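Long-range contacts in protein, Family 18 Chitinase (Crocus vernus, PDB 3SIM), which probably binds chitin and hydrolyses its beta-1,4 linkages as a plant glycoside hydrolase of family 18, built on a TIM barrel: residues I7-F12 and L33-D38; F219-H224 and I250-A255; F94-V99 and K134-E139; S89-F94 and Y126-N131; A157-F162 and N178-I183. All coordinates share one frame; numbering follows the deposited sequence.

Contact 1: residues I7-F12 and L33-D38; sequences IGYPLF and LSFAVD
Tyr-9 lays its side chain against Ser-34 and Phe-35, just past the point where strands 2-7 and 28-37 pair. Its CB starts over the backbone of the partner strand, 3.7 Å from Ser-34 O. With CG anti to the backbone N (chi1 -165°), the ring is set beside Phe-35, and CE2 of Phe-35 comes over its face, 4.0 Å from Tyr-9 CG. The two rings make an edge-to-face pair with planes at 64°, the edge supplied by Phe-35; further out the Tyr-9 ring leads away to its hydroxyl. Phe-35 is also braced from within its own strand, where Ser-34 CB lies over the centre of its ring. Two residues back along both chains, Ile-7 and Leu-33 form a parallel bridge: Ser-34 N donates to Ile-7 O over 2.8 Å, and Ile-7 CG2 meets Leu-33 CD2. Gly-8 suits its place, since a CB at these backbone angles would be jammed against the carbonyl O of Ile-7 and also sit tightly against Ser-34 O. The peptide between Ser-34 and Phe-35 is cis, as in the plant chitinase hevamine, and a non-proline cis bond in the later part of this barrel strand is a known feature of family 18 TIM barrels.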
# COMPACT_ATOMS: atom_id res chain seq x y z
N ILE A 7 -7.76 2.19 -0.74
CA ILE A 7 -8.99 2.73 -1.29
C ILE A 7 -8.86 3.31 -2.70
O ILE A 7 -7.88 3.89 -3.09
CB ILE A 7 -9.66 3.79 -0.32
CG1 ILE A 7 -11.05 4.27 -0.82
CG2 ILE A 7 -8.84 4.96 -0.19
CD1 ILE A 7 -11.83 4.92 0.14
N GLY A 8 -9.96 3.18 -3.41
CA GLY A 8 -10.11 3.44 -4.81
C GLY A 8 -9.95 2.37 -5.91
O GLY A 8 -9.98 2.72 -7.02
N TYR A 9 -9.74 1.12 -5.52
CA TYR A 9 -9.69 -0.04 -6.36
C TYR A 9 -10.26 -1.27 -5.59
O TYR A 9 -9.99 -1.42 -4.45
CB TYR A 9 -8.26 -0.29 -6.81
CG TYR A 9 -8.11 -1.26 -7.96
CD1 TYR A 9 -8.14 -0.83 -9.24
CD2 TYR A 9 -7.96 -2.57 -7.72
CE1 TYR A 9 -8.03 -1.69 -10.24
CE2 TYR A 9 -7.82 -3.44 -8.70
CZ TYR A 9 -7.86 -3.01 -9.97
OH TYR A 9 -7.73 -3.91 -10.92
N PRO A 10 -11.04 -2.12 -6.24
CA PRO A 10 -11.41 -2.07 -7.64
C PRO A 10 -12.25 -0.81 -8.01
O PRO A 10 -12.78 -0.19 -7.16
CB PRO A 10 -12.29 -3.31 -7.82
CG PRO A 10 -12.06 -4.15 -6.67
CD PRO A 10 -11.48 -3.37 -5.61
N LEU A 11 -12.29 -0.49 -9.28
CA LEU A 11 -12.96 0.70 -9.85
C LEU A 11 -14.48 0.73 -9.71
O LEU A 11 -15.09 -0.28 -9.58
CB LEU A 11 -12.60 0.91 -11.32
CG LEU A 11 -11.17 0.99 -11.82
CD1 LEU A 11 -11.16 1.21 -13.27
CD2 LEU A 11 -10.35 2.07 -11.14
N PHE A 12 -15.07 1.90 -9.70
CA PHE A 12 -16.51 2.08 -9.70
C PHE A 12 -17.31 1.54 -8.48
O PHE A 12 -18.45 1.26 -8.61
CB PHE A 12 -17.21 1.65 -11.02
CG PHE A 12 -16.37 1.76 -12.25
CD1 PHE A 12 -15.88 2.96 -12.69
CD2 PHE A 12 -16.04 0.66 -12.96
CE1 PHE A 12 -15.12 3.02 -13.80
CE2 PHE A 12 -15.28 0.74 -14.06
CZ PHE A 12 -14.81 1.90 -14.47
N LEU A 33 -4.42 5.73 -1.46
CA LEU A 33 -5.10 5.88 -2.75
C LEU A 33 -4.55 4.91 -3.86
O LEU A 33 -3.41 4.90 -4.12
CB LEU A 33 -5.05 7.33 -3.23
CG LEU A 33 -5.70 8.43 -2.40
CD1 LEU A 33 -5.29 9.79 -2.84
CD2 LEU A 33 -7.20 8.27 -2.43
N SER A 34 -5.41 4.14 -4.47
CA SER A 34 -4.96 3.20 -5.46
C SER A 34 -5.61 3.33 -6.83
O SER A 34 -6.76 3.13 -6.96
CB SER A 34 -5.18 1.76 -4.96
OG SER A 34 -5.34 1.64 -3.59
N PHE A 35 -4.86 3.63 -7.87
CA PHE A 35 -3.44 3.80 -7.95
C PHE A 35 -3.03 5.02 -8.84
O PHE A 35 -3.77 5.51 -9.62
CB PHE A 35 -2.79 2.56 -8.55
CG PHE A 35 -2.96 1.30 -7.75
CD1 PHE A 35 -2.05 0.94 -6.83
CD2 PHE A 35 -4.03 0.48 -7.96
CE1 PHE A 35 -2.19 -0.19 -6.13
CE2 PHE A 35 -4.18 -0.68 -7.24
CZ PHE A 35 -3.26 -1.01 -6.33
N ALA A 36 -1.81 5.47 -8.67
CA ALA A 36 -1.11 6.26 -9.63
C ALA A 36 -0.18 5.33 -10.40
O ALA A 36 0.53 4.59 -9.80
CB ALA A 36 -0.35 7.35 -9.00
N VAL A 37 -0.26 5.38 -11.72
CA VAL A 37 0.45 4.52 -12.64
C VAL A 37 1.15 5.31 -13.77
O VAL A 37 0.57 6.16 -14.35
CB VAL A 37 -0.48 3.45 -13.29
CG1 VAL A 37 0.30 2.38 -13.92
CG2 VAL A 37 -1.43 2.84 -12.35
N ASP A 38 2.37 4.94 -14.08
CA ASP A 38 3.10 5.52 -15.20
C ASP A 38 2.80 4.82 -16.54
O ASP A 38 3.68 4.30 -17.18
CB ASP A 38 4.59 5.67 -14.93
CG ASP A 38 5.32 4.34 -14.62
OD1 ASP A 38 4.73 3.42 -14.09
OD2 ASP A 38 6.45 4.27 -14.98

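Contact 2: residues F219-H224 and I250-A255; sequences FSTGPH and IAVWTA
Phe-219 and Val-252 pack side by side in a beta-alpha-beta unit of the barrel, whose parallel strands 215-220 and 250-253 are linked through helix 230-243. This is the tight side. Val-252 CG2 stands over the face of the Phe-219 ring in a CH-pi contact, 4.1 Å from the ring centroid, while Ile-250 CG2 comes within 4.0 Å of Phe-219 CE2. The ring is brought there by chi1 of 62°, which sets CG between the backbone N and the carbonyl carbon; Tyr-265 and Phe-234 pack on it from the surrounding helices. Replacing Phe-219 with an alanine would probably open a gap beneath Val-252 CG2 and cost Ile-250 its neighbour. The backbone is held less evenly: the bonds from Phe-219 N to Ala-251 O and from Trp-253 N to Phe-219 O are weak, both 3.3 Å, whereas Thr-221 N reaches Trp-253 O at 3.0 Å. Toward the looser, partly exposed end the side chains turn polar. Thr-221 suits this border, its CG2 resting 4.0 Å from Val-252 CG1 and its hydroxyl bonded to Thr-257 and Ser-258. On the other face of the sheet from Phe-219, Ser-220 OG accepts from Gly-222 N at 2.9 Å, closing an ST turn.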
# COMPACT_ATOMS: atom_id res chain seq x y z
N PHE A 219 -5.00 -8.50 5.71
CA PHE A 219 -6.05 -9.32 5.12
C PHE A 219 -6.80 -8.60 3.97
O PHE A 219 -6.79 -7.42 3.89
CB PHE A 219 -7.03 -9.86 6.17
CG PHE A 219 -7.81 -8.81 6.92
CD1 PHE A 219 -8.95 -8.27 6.43
CD2 PHE A 219 -7.40 -8.40 8.17
CE1 PHE A 219 -9.66 -7.32 7.16
CE2 PHE A 219 -8.11 -7.45 8.89
CZ PHE A 219 -9.22 -6.92 8.38
N SER A 220 -7.48 -9.38 3.17
CA SER A 220 -8.35 -8.94 2.10
C SER A 220 -9.82 -9.15 2.44
O SER A 220 -10.18 -10.08 3.06
CB SER A 220 -8.02 -9.62 0.77
OG SER A 220 -9.03 -9.56 -0.18
N THR A 221 -10.62 -8.20 2.05
CA THR A 221 -12.06 -8.25 2.15
C THR A 221 -12.73 -8.59 0.77
O THR A 221 -13.86 -8.43 0.60
CB THR A 221 -12.58 -6.96 2.81
OG1 THR A 221 -12.40 -5.86 1.93
CG2 THR A 221 -11.90 -6.75 4.24
N GLY A 222 -11.92 -9.02 -0.19
CA GLY A 222 -12.31 -9.35 -1.54
C GLY A 222 -13.11 -10.64 -1.70
O GLY A 222 -13.17 -11.43 -0.84
N PRO A 223 -13.75 -10.85 -2.83
CA PRO A 223 -14.65 -11.98 -2.94
C PRO A 223 -13.93 -13.31 -3.18
O PRO A 223 -14.59 -14.29 -3.24
CB PRO A 223 -15.54 -11.60 -4.11
CG PRO A 223 -14.74 -10.75 -4.88
CD PRO A 223 -13.87 -9.98 -4.00
N HIS A 224 -12.62 -13.29 -3.35
CA HIS A 224 -11.85 -14.45 -3.69
C HIS A 224 -10.98 -14.93 -2.52
O HIS A 224 -10.41 -14.17 -1.85
CB HIS A 224 -11.00 -14.16 -4.93
ND1 HIS A 224 -12.68 -14.39 -6.78
CE1 HIS A 224 -13.26 -13.66 -7.70
NE2 HIS A 224 -12.79 -12.44 -7.63
N ILE A 250 -1.99 -3.21 11.19
CA ILE A 250 -2.79 -3.99 10.28
C ILE A 250 -3.17 -3.20 8.99
O ILE A 250 -3.62 -2.09 9.05
CB ILE A 250 -4.10 -4.52 10.91
CG1 ILE A 250 -3.85 -5.41 12.10
CG2 ILE A 250 -4.99 -5.16 9.86
CD1 ILE A 250 -4.91 -5.49 13.05
N ALA A 251 -2.97 -3.83 7.87
CA ALA A 251 -3.33 -3.29 6.56
C ALA A 251 -4.52 -4.03 5.85
O ALA A 251 -4.56 -5.22 5.77
CB ALA A 251 -2.15 -3.28 5.70
N VAL A 252 -5.42 -3.28 5.30
CA VAL A 252 -6.57 -3.86 4.67
C VAL A 252 -6.74 -3.51 3.13
O VAL A 252 -6.63 -2.39 2.76
CB VAL A 252 -7.84 -3.50 5.46
CG1 VAL A 252 -9.08 -4.03 4.80
CG2 VAL A 252 -7.76 -3.90 6.90
N TRP A 253 -6.99 -4.51 2.30
CA TRP A 253 -7.30 -4.43 0.88
C TRP A 253 -8.77 -4.92 0.64
O TRP A 253 -9.03 -6.05 0.71
CB TRP A 253 -6.27 -5.26 0.07
CG TRP A 253 -4.93 -4.65 -0.24
CD1 TRP A 253 -4.60 -3.93 -1.33
CD2 TRP A 253 -3.73 -4.73 0.53
NE1 TRP A 253 -3.33 -3.53 -1.27
CE2 TRP A 253 -2.75 -4.02 -0.14
CE3 TRP A 253 -3.40 -5.34 1.74
CZ2 TRP A 253 -1.47 -3.90 0.34
CZ3 TRP A 253 -2.13 -5.19 2.21
CH2 TRP A 253 -1.18 -4.49 1.51
N THR A 254 -9.73 -4.05 0.43
CA THR A 254 -9.64 -2.63 0.29
C THR A 254 -10.99 -2.06 0.78
O THR A 254 -11.91 -2.81 0.97
CB THR A 254 -9.48 -2.18 -1.22
OG1 THR A 254 -10.67 -2.43 -1.92
CG2 THR A 254 -8.26 -2.82 -1.93
N ALA A 255 -11.11 -0.74 0.91
CA ALA A 255 -12.40 -0.16 1.32
C ALA A 255 -13.51 -0.50 0.26
O ALA A 255 -14.64 -0.70 0.56
CB ALA A 255 -12.27 1.31 1.52

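Contact 3: residues F94-V99 and K134-E139; sequences FQAASV and KNTFAE
Phe-94 and Phe-137 meet in a T-shaped aromatic contact, the heart of a mainly apolar seam between the loop leading into helix 99-116 and the first turns of helix 134-150, on the outer part of the barrel. Phe-94 offers its face. CD1 of Phe-137 sits 3.8 Å above that plane, over the ring centre, and the planes stand at 85° with centroids 5.2 Å apart. Both phenylalanines carry CG anti to the backbone N (chi1 -170° in Phe-94, -179° in Phe-137), which sends the rings out from their backbones into the shared layer. Tyr-169 and Phe-129 add further edge-to-face partners to Phe-137. A leucine in place of Phe-94 would probably deprive Phe-137 of the flat surface its edge rests on and let that ring tilt. Along the seam small groups keep the chains close: Ala-96 CB touches Thr-136 CG2 at 4.2 Å, while the hydroxyl of Thr-136 is engaged by Asp-133 near the start of its own helix. Val-99, just after the N-cap residue Ser-98, lies crosswise to Glu-139, its CG2 3.8 Å from Glu-139 OE1. Cohesion here therefore rests on dispersion and on the weakly polar attraction of a C-H edge for a ring face, with no polar bond between the two segments.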
# COMPACT_ATOMS: atom_id res chain seq x y z
N PHE A 94 6.84 -2.84 -14.54
CA PHE A 94 7.83 -1.79 -14.30
C PHE A 94 8.81 -1.71 -15.45
O PHE A 94 9.44 -2.65 -15.79
CB PHE A 94 8.63 -1.94 -13.00
CG PHE A 94 9.46 -0.74 -12.64
CD1 PHE A 94 8.95 0.24 -11.87
CD2 PHE A 94 10.73 -0.56 -13.12
CE1 PHE A 94 9.67 1.34 -11.58
CE2 PHE A 94 11.44 0.56 -12.79
CZ PHE A 94 10.90 1.49 -12.04
N GLN A 95 8.91 -0.53 -16.02
CA GLN A 95 9.78 -0.25 -17.14
C GLN A 95 10.46 1.11 -17.05
O GLN A 95 9.78 2.09 -16.96
CB GLN A 95 9.00 -0.30 -18.45
CG GLN A 95 8.01 -1.41 -18.62
CD GLN A 95 7.42 -1.45 -19.99
OE1 GLN A 95 8.11 -1.35 -20.95
NE2 GLN A 95 6.14 -1.59 -20.06
N ALA A 96 11.79 1.13 -17.09
CA ALA A 96 12.57 2.35 -17.18
C ALA A 96 13.48 2.43 -18.42
O ALA A 96 14.22 1.53 -18.70
CB ALA A 96 13.36 2.57 -15.96
N ALA A 97 13.37 3.51 -19.17
CA ALA A 97 14.25 3.78 -20.29
C ALA A 97 15.71 4.07 -19.89
O ALA A 97 16.62 3.62 -20.51
CB ALA A 97 13.71 4.82 -21.17
N SER A 98 15.86 4.81 -18.81
CA SER A 98 17.07 4.94 -18.03
C SER A 98 16.68 5.29 -16.61
O SER A 98 15.66 5.81 -16.42
CB SER A 98 17.98 6.05 -18.57
OG SER A 98 17.39 7.30 -18.53
N VAL A 99 17.57 5.06 -15.67
CA VAL A 99 17.30 5.42 -14.31
C VAL A 99 17.10 6.94 -14.15
O VAL A 99 16.18 7.35 -13.49
CB VAL A 99 18.38 4.92 -13.36
CG1 VAL A 99 18.21 5.49 -12.05
CG2 VAL A 99 18.39 3.41 -13.30
N LYS A 134 16.29 -6.09 -10.99
CA LYS A 134 16.18 -5.72 -9.58
C LYS A 134 16.96 -4.46 -9.20
O LYS A 134 16.50 -3.70 -8.40
CB LYS A 134 16.51 -6.87 -8.62
CG LYS A 134 17.92 -7.45 -8.71
CD LYS A 134 18.08 -8.80 -8.06
CE LYS A 134 19.45 -9.40 -8.29
NZ LYS A 134 19.61 -10.70 -7.71
N ASN A 135 18.14 -4.31 -9.74
CA ASN A 135 18.94 -3.13 -9.46
C ASN A 135 18.36 -1.81 -10.00
O ASN A 135 18.38 -0.82 -9.34
CB ASN A 135 20.40 -3.36 -9.81
CG ASN A 135 21.06 -4.40 -8.92
OD1 ASN A 135 20.79 -4.50 -7.78
ND2 ASN A 135 21.88 -5.17 -9.48
N THR A 136 17.84 -1.87 -11.21
CA THR A 136 17.21 -0.76 -11.90
C THR A 136 15.97 -0.26 -11.16
O THR A 136 15.84 0.90 -10.93
CB THR A 136 16.87 -1.10 -13.42
OG1 THR A 136 18.06 -1.29 -14.18
CG2 THR A 136 16.02 -0.05 -14.04
N PHE A 137 15.14 -1.20 -10.74
CA PHE A 137 14.00 -0.97 -9.84
C PHE A 137 14.42 -0.40 -8.47
O PHE A 137 13.89 0.53 -8.05
CB PHE A 137 13.23 -2.31 -9.58
CG PHE A 137 12.00 -2.19 -8.68
CD1 PHE A 137 10.87 -1.47 -9.07
CD2 PHE A 137 11.98 -2.77 -7.45
CE1 PHE A 137 9.77 -1.40 -8.20
CE2 PHE A 137 10.91 -2.66 -6.65
CZ PHE A 137 9.82 -2.02 -7.01
N ALA A 138 15.41 -0.98 -7.83
CA ALA A 138 15.87 -0.48 -6.56
C ALA A 138 16.38 0.97 -6.61
O ALA A 138 16.05 1.73 -5.78
CB ALA A 138 16.92 -1.40 -5.97
N GLU A 139 17.17 1.27 -7.61
CA GLU A 139 17.70 2.58 -7.87
C GLU A 139 16.65 3.64 -8.21
O GLU A 139 16.68 4.63 -7.61
CB GLU A 139 18.73 2.58 -8.99
CG GLU A 139 20.10 2.25 -8.65
CD GLU A 139 21.03 2.16 -9.89
OE1 GLU A 139 21.15 3.14 -10.65
OE2 GLU A 139 21.63 1.09 -10.07

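Contact 4: residues S89-F94 and Y126-N131; sequences SNTVQF and YEHFQN
Tyr-126 presents its ring face to the edge of Phe-94, whose CD1 stands 3.5 Å above the tyrosine plane, over its centre. The rings are almost perpendicular (86°), so Phe-94 uses an edge here while its face serves another aromatic partner. Val-92 CG1 approaches the tyrosine obliquely, 4.2 Å from CE1, and Phe-129 CD1 lies near Phe-94 CB. Tyrosine suits the spot because its ring is buried while its hydroxyl finds Asp-38. Segment 126-131 follows barrel strand 121-125, around which the chain carries the family 18 DxxDxDxE signature; Glu-127 is the glutamate that closes it, consistent with a place at the mouth of the chitin-binding cleft. Outside the aromatic group the backbones join through Phe-94 N, which donates to His-128 O at 3.1 Å, nearly straight at the hydrogen (166°). Thr-91 places its methyl over the imidazole, CG2 3.6 Å from the centroid of the His-128 ring; chi1 of -63° sets that methyl anti to the backbone N. Toward the polar edge the aliphatic part of Gln-93 passes crosswise to Asn-131, its CG 3.6 Å from Asn-131 ND2. A water bridges the chains, donating to Val-92 O at 2.7 Å and accepting from Glu-127 N at 2.8 Å.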
# COMPACT_ATOMS: atom_id res chain seq x y z
N SER A 89 -7.14 -3.72 -19.00
CA SER A 89 -6.85 -5.12 -19.06
C SER A 89 -5.36 -5.43 -19.21
O SER A 89 -5.00 -6.55 -19.34
CB SER A 89 -7.75 -5.83 -20.11
OG SER A 89 -7.38 -5.63 -21.44
N ASN A 90 -4.52 -4.42 -19.23
CA ASN A 90 -3.11 -4.60 -19.46
C ASN A 90 -2.31 -4.78 -18.15
O ASN A 90 -2.49 -4.05 -17.22
CB ASN A 90 -2.51 -3.45 -20.28
CG ASN A 90 -3.22 -3.20 -21.63
OD1 ASN A 90 -2.86 -3.76 -22.65
ND2 ASN A 90 -4.19 -2.35 -21.60
N THR A 91 -1.43 -5.74 -18.13
CA THR A 91 -0.58 -5.96 -16.99
C THR A 91 0.35 -4.73 -16.76
O THR A 91 0.90 -4.23 -17.66
CB THR A 91 0.20 -7.28 -17.12
OG1 THR A 91 -0.70 -8.36 -17.16
CG2 THR A 91 1.14 -7.45 -15.97
N VAL A 92 0.49 -4.29 -15.52
CA VAL A 92 1.44 -3.24 -15.19
C VAL A 92 2.87 -3.81 -14.93
O VAL A 92 3.15 -4.43 -13.93
CB VAL A 92 0.96 -2.32 -14.02
CG1 VAL A 92 1.99 -1.37 -13.63
CG2 VAL A 92 -0.31 -1.62 -14.37
N GLN A 93 3.72 -3.54 -15.89
CA GLN A 93 5.11 -3.93 -15.91
C GLN A 93 5.99 -2.73 -15.57
O GLN A 93 5.89 -1.73 -16.24
CB GLN A 93 5.52 -4.47 -17.29
CG GLN A 93 4.81 -5.76 -17.73
CD GLN A 93 5.37 -7.03 -17.14
OE1 GLN A 93 4.79 -8.07 -17.31
NE2 GLN A 93 6.45 -6.93 -16.41
N PHE A 94 6.84 -2.84 -14.54
CA PHE A 94 7.83 -1.79 -14.30
C PHE A 94 8.81 -1.71 -15.45
O PHE A 94 9.44 -2.65 -15.79
CB PHE A 94 8.63 -1.94 -13.00
CG PHE A 94 9.46 -0.74 -12.64
CD1 PHE A 94 8.95 0.24 -11.87
CD2 PHE A 94 10.73 -0.56 -13.12
CE1 PHE A 94 9.67 1.34 -11.58
CE2 PHE A 94 11.44 0.56 -12.79
CZ PHE A 94 10.90 1.49 -12.04
N TYR A 126 4.40 -2.06 -7.32
CA TYR A 126 4.69 -2.75 -8.55
C TYR A 126 4.76 -4.29 -8.31
O TYR A 126 5.29 -4.73 -7.34
CB TYR A 126 5.92 -2.24 -9.22
CG TYR A 126 5.80 -0.91 -9.83
CD1 TYR A 126 5.29 -0.75 -11.11
CD2 TYR A 126 6.24 0.22 -9.16
CE1 TYR A 126 5.19 0.48 -11.67
CE2 TYR A 126 6.16 1.43 -9.72
CZ TYR A 126 5.63 1.58 -10.97
OH TYR A 126 5.55 2.81 -11.48
N GLU A 127 4.14 -5.06 -9.18
CA GLU A 127 4.03 -6.50 -9.07
C GLU A 127 4.58 -7.38 -10.27
O GLU A 127 4.53 -8.58 -10.24
CB GLU A 127 2.61 -6.89 -8.63
CG GLU A 127 2.08 -6.17 -7.35
CD GLU A 127 0.71 -6.64 -6.85
OE1 GLU A 127 0.07 -7.43 -7.48
OE2 GLU A 127 0.27 -6.21 -5.82
N HIS A 128 5.02 -6.72 -11.32
CA HIS A 128 5.55 -7.39 -12.49
C HIS A 128 6.82 -6.74 -12.98
O HIS A 128 6.91 -5.57 -13.09
CB HIS A 128 4.48 -7.53 -13.58
CG HIS A 128 3.19 -8.08 -13.09
ND1 HIS A 128 2.91 -9.41 -13.11
CD2 HIS A 128 2.11 -7.48 -12.56
CE1 HIS A 128 1.72 -9.62 -12.60
NE2 HIS A 128 1.22 -8.46 -12.25
N PHE A 129 7.81 -7.58 -13.17
CA PHE A 129 9.18 -7.18 -13.45
C PHE A 129 9.84 -7.82 -14.71
O PHE A 129 11.01 -7.82 -14.84
CB PHE A 129 10.06 -7.28 -12.19
CG PHE A 129 9.49 -6.62 -10.94
CD1 PHE A 129 9.83 -5.34 -10.61
CD2 PHE A 129 8.64 -7.26 -10.12
CE1 PHE A 129 9.34 -4.73 -9.47
CE2 PHE A 129 8.12 -6.64 -9.00
CZ PHE A 129 8.50 -5.41 -8.67
N GLN A 130 9.05 -8.33 -15.63
CA GLN A 130 9.50 -9.03 -16.81
C GLN A 130 10.27 -8.19 -17.83
O GLN A 130 10.91 -8.70 -18.65
CB GLN A 130 8.35 -9.76 -17.49
CG GLN A 130 7.93 -11.03 -16.90
CD GLN A 130 6.64 -11.52 -17.50
OE1 GLN A 130 6.66 -12.32 -18.38
NE2 GLN A 130 5.54 -11.07 -17.00
N ASN A 131 10.15 -6.88 -17.75
CA ASN A 131 10.87 -5.96 -18.61
C ASN A 131 11.92 -5.07 -17.89
O ASN A 131 12.26 -4.02 -18.37
CB ASN A 131 9.90 -5.09 -19.43
CG ASN A 131 8.89 -5.89 -20.21
OD1 ASN A 131 9.25 -6.72 -20.97
ND2 ASN A 131 7.66 -5.67 -19.98
O HOH W 1 2.70 -3.97 -11.34

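Contact 5: residues A157-F162 and N178-I183; sequences ASISPF and NAINHI
Ile-183 is gripped by two apolar neighbours: its CG2 lies 3.9 Å from Ile-159 CG1 and 3.7 Å from Pro-161 CD. The two isoleucines run side by side, pointing the same way, whereas the proline ring crosses Ile-183 at about a right angle. Ile-183 can meet both because chi1 of -50° turns CG2 anti to the backbone N. Branched chains suit a barrel strand here, since they fill the layer toward helix 166-175, where Tyr-169 and Leu-172 close over Ile-159. The other face of the strands is polar. There Ser-158 CB touches His-182 CE1 at 3.7 Å, and His-182 ND1 is bonded to Asn-184, while its NE2 is buried with no partner in the model. The backbones are joined by Asn-181 N, which donates to Ala-157 O at 2.8 Å, nearly along the C=O axis though bent at the hydrogen (135°), and by a weak bond from Ile-159 N to His-182 O at 3.4 Å. A small side chain suits Ala-157, its CB against Ala-179 O where the two backbones run close. Further out, the hydroxyls of Ser-158 and Ser-160 both bond to OD1 of Asp-123, an aspartate of the family 18 DxxDxDxE signature, which they probably hold in position. Parallel strands 156-159 and 182-184, linked through helix 166-175, make this a beta-alpha-beta crossover of the TIM barrel.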
# COMPACT_ATOMS: atom_id res chain seq x y z
N ALA A 157 7.07 6.70 3.66
CA ALA A 157 7.00 5.71 2.61
C ALA A 157 6.94 4.24 3.07
O ALA A 157 7.59 3.86 3.99
CB ALA A 157 8.11 5.91 1.66
N SER A 158 6.15 3.46 2.34
CA SER A 158 5.92 2.04 2.53
C SER A 158 6.11 1.20 1.24
O SER A 158 5.99 1.69 0.16
CB SER A 158 4.51 1.79 3.03
OG SER A 158 3.54 2.25 2.15
N ILE A 159 6.33 -0.08 1.43
CA ILE A 159 6.38 -1.05 0.35
C ILE A 159 5.37 -2.18 0.59
O ILE A 159 5.08 -2.47 1.70
CB ILE A 159 7.81 -1.58 0.05
CG1 ILE A 159 8.44 -2.26 1.26
CG2 ILE A 159 8.71 -0.54 -0.44
CD1 ILE A 159 9.78 -2.85 1.04
N SER A 160 4.86 -2.82 -0.45
CA SER A 160 3.89 -3.86 -0.30
C SER A 160 4.24 -5.18 -1.03
O SER A 160 3.56 -5.58 -1.87
CB SER A 160 2.46 -3.37 -0.62
OG SER A 160 2.14 -2.13 -0.14
N PRO A 161 5.32 -5.83 -0.63
CA PRO A 161 5.76 -7.08 -1.23
C PRO A 161 4.95 -8.35 -0.86
O PRO A 161 4.04 -8.34 -0.08
CB PRO A 161 7.21 -7.18 -0.75
CG PRO A 161 7.23 -6.63 0.47
CD PRO A 161 6.16 -5.54 0.52
N PHE A 162 5.32 -9.45 -1.50
CA PHE A 162 4.83 -10.80 -1.27
C PHE A 162 5.88 -11.77 -1.84
O PHE A 162 6.78 -11.34 -2.50
CB PHE A 162 3.41 -11.04 -1.82
CG PHE A 162 3.20 -10.56 -3.21
CD1 PHE A 162 2.89 -9.24 -3.52
CD2 PHE A 162 3.34 -11.43 -4.26
CE1 PHE A 162 2.73 -8.85 -4.82
CE2 PHE A 162 3.18 -11.01 -5.54
CZ PHE A 162 2.88 -9.73 -5.80
N ASN A 178 17.00 3.06 5.22
CA ASN A 178 16.57 4.28 5.88
C ASN A 178 15.48 5.12 5.22
O ASN A 178 15.00 6.01 5.80
CB ASN A 178 17.73 5.18 6.20
CG ASN A 178 18.37 5.67 5.01
OD1 ASN A 178 17.85 6.47 4.26
N ALA A 179 15.16 4.87 3.96
CA ALA A 179 14.08 5.56 3.28
C ALA A 179 12.66 4.99 3.43
O ALA A 179 11.71 5.67 3.15
CB ALA A 179 14.41 5.76 1.82
N ILE A 180 12.58 3.74 3.84
CA ILE A 180 11.34 3.01 4.02
C ILE A 180 10.89 2.90 5.52
O ILE A 180 11.57 2.32 6.34
CB ILE A 180 11.45 1.62 3.39
CG1 ILE A 180 11.67 1.67 1.89
CG2 ILE A 180 10.27 0.85 3.65
CD1 ILE A 180 12.45 0.65 1.41
N ASN A 181 9.76 3.51 5.80
CA ASN A 181 9.13 3.46 7.09
C ASN A 181 8.50 2.17 7.64
O ASN A 181 8.68 1.92 8.77
CB ASN A 181 8.19 4.61 7.27
CG ASN A 181 8.90 5.92 7.16
OD1 ASN A 181 9.55 6.33 8.03
ND2 ASN A 181 8.82 6.50 6.07
N HIS A 182 7.77 1.44 6.82
CA HIS A 182 7.14 0.17 7.15
C HIS A 182 6.78 -0.65 5.90
O HIS A 182 6.84 -0.16 4.81
CB HIS A 182 5.91 0.31 8.05
CG HIS A 182 4.94 1.34 7.58
ND1 HIS A 182 3.88 1.04 6.78
CD2 HIS A 182 4.89 2.66 7.78
CE1 HIS A 182 3.21 2.13 6.52
NE2 HIS A 182 3.81 3.13 7.11
N ILE A 183 6.39 -1.87 6.12
CA ILE A 183 6.21 -2.86 5.11
C ILE A 183 4.85 -3.52 5.24
O ILE A 183 4.59 -4.24 6.14
CB ILE A 183 7.35 -3.88 5.13
CG1 ILE A 183 8.69 -3.18 5.13
CG2 ILE A 183 7.25 -4.85 3.95
CD1 ILE A 183 9.75 -4.05 5.36

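Overall arrangement
The contacts are spread around the barrel sheet of mainly parallel strands and the loops at those strands' C-terminal ends. Along the chain contact 1 comes first, then the interleaved 3 and 4, then 5, and 2 last. Contacts 1, 2 and 5 reach the sheet; strand 250-253 of contact 2 pairs with strand 2-7, which closes the ring, and just past that strand Tyr-9 O accepts from Thr-254 OG1. Contacts 3 and 4 share Phe-94, with centres about 13 Å apart, and form one aromatic cluster. Centres of contacts 2 and 3 lie about 29 Å apart, across the chain's centre. Asp-38 joins contacts 1 and 4, and Glu-127 packs on Phe-162 of contact 5, consistent with a common substrate cleft.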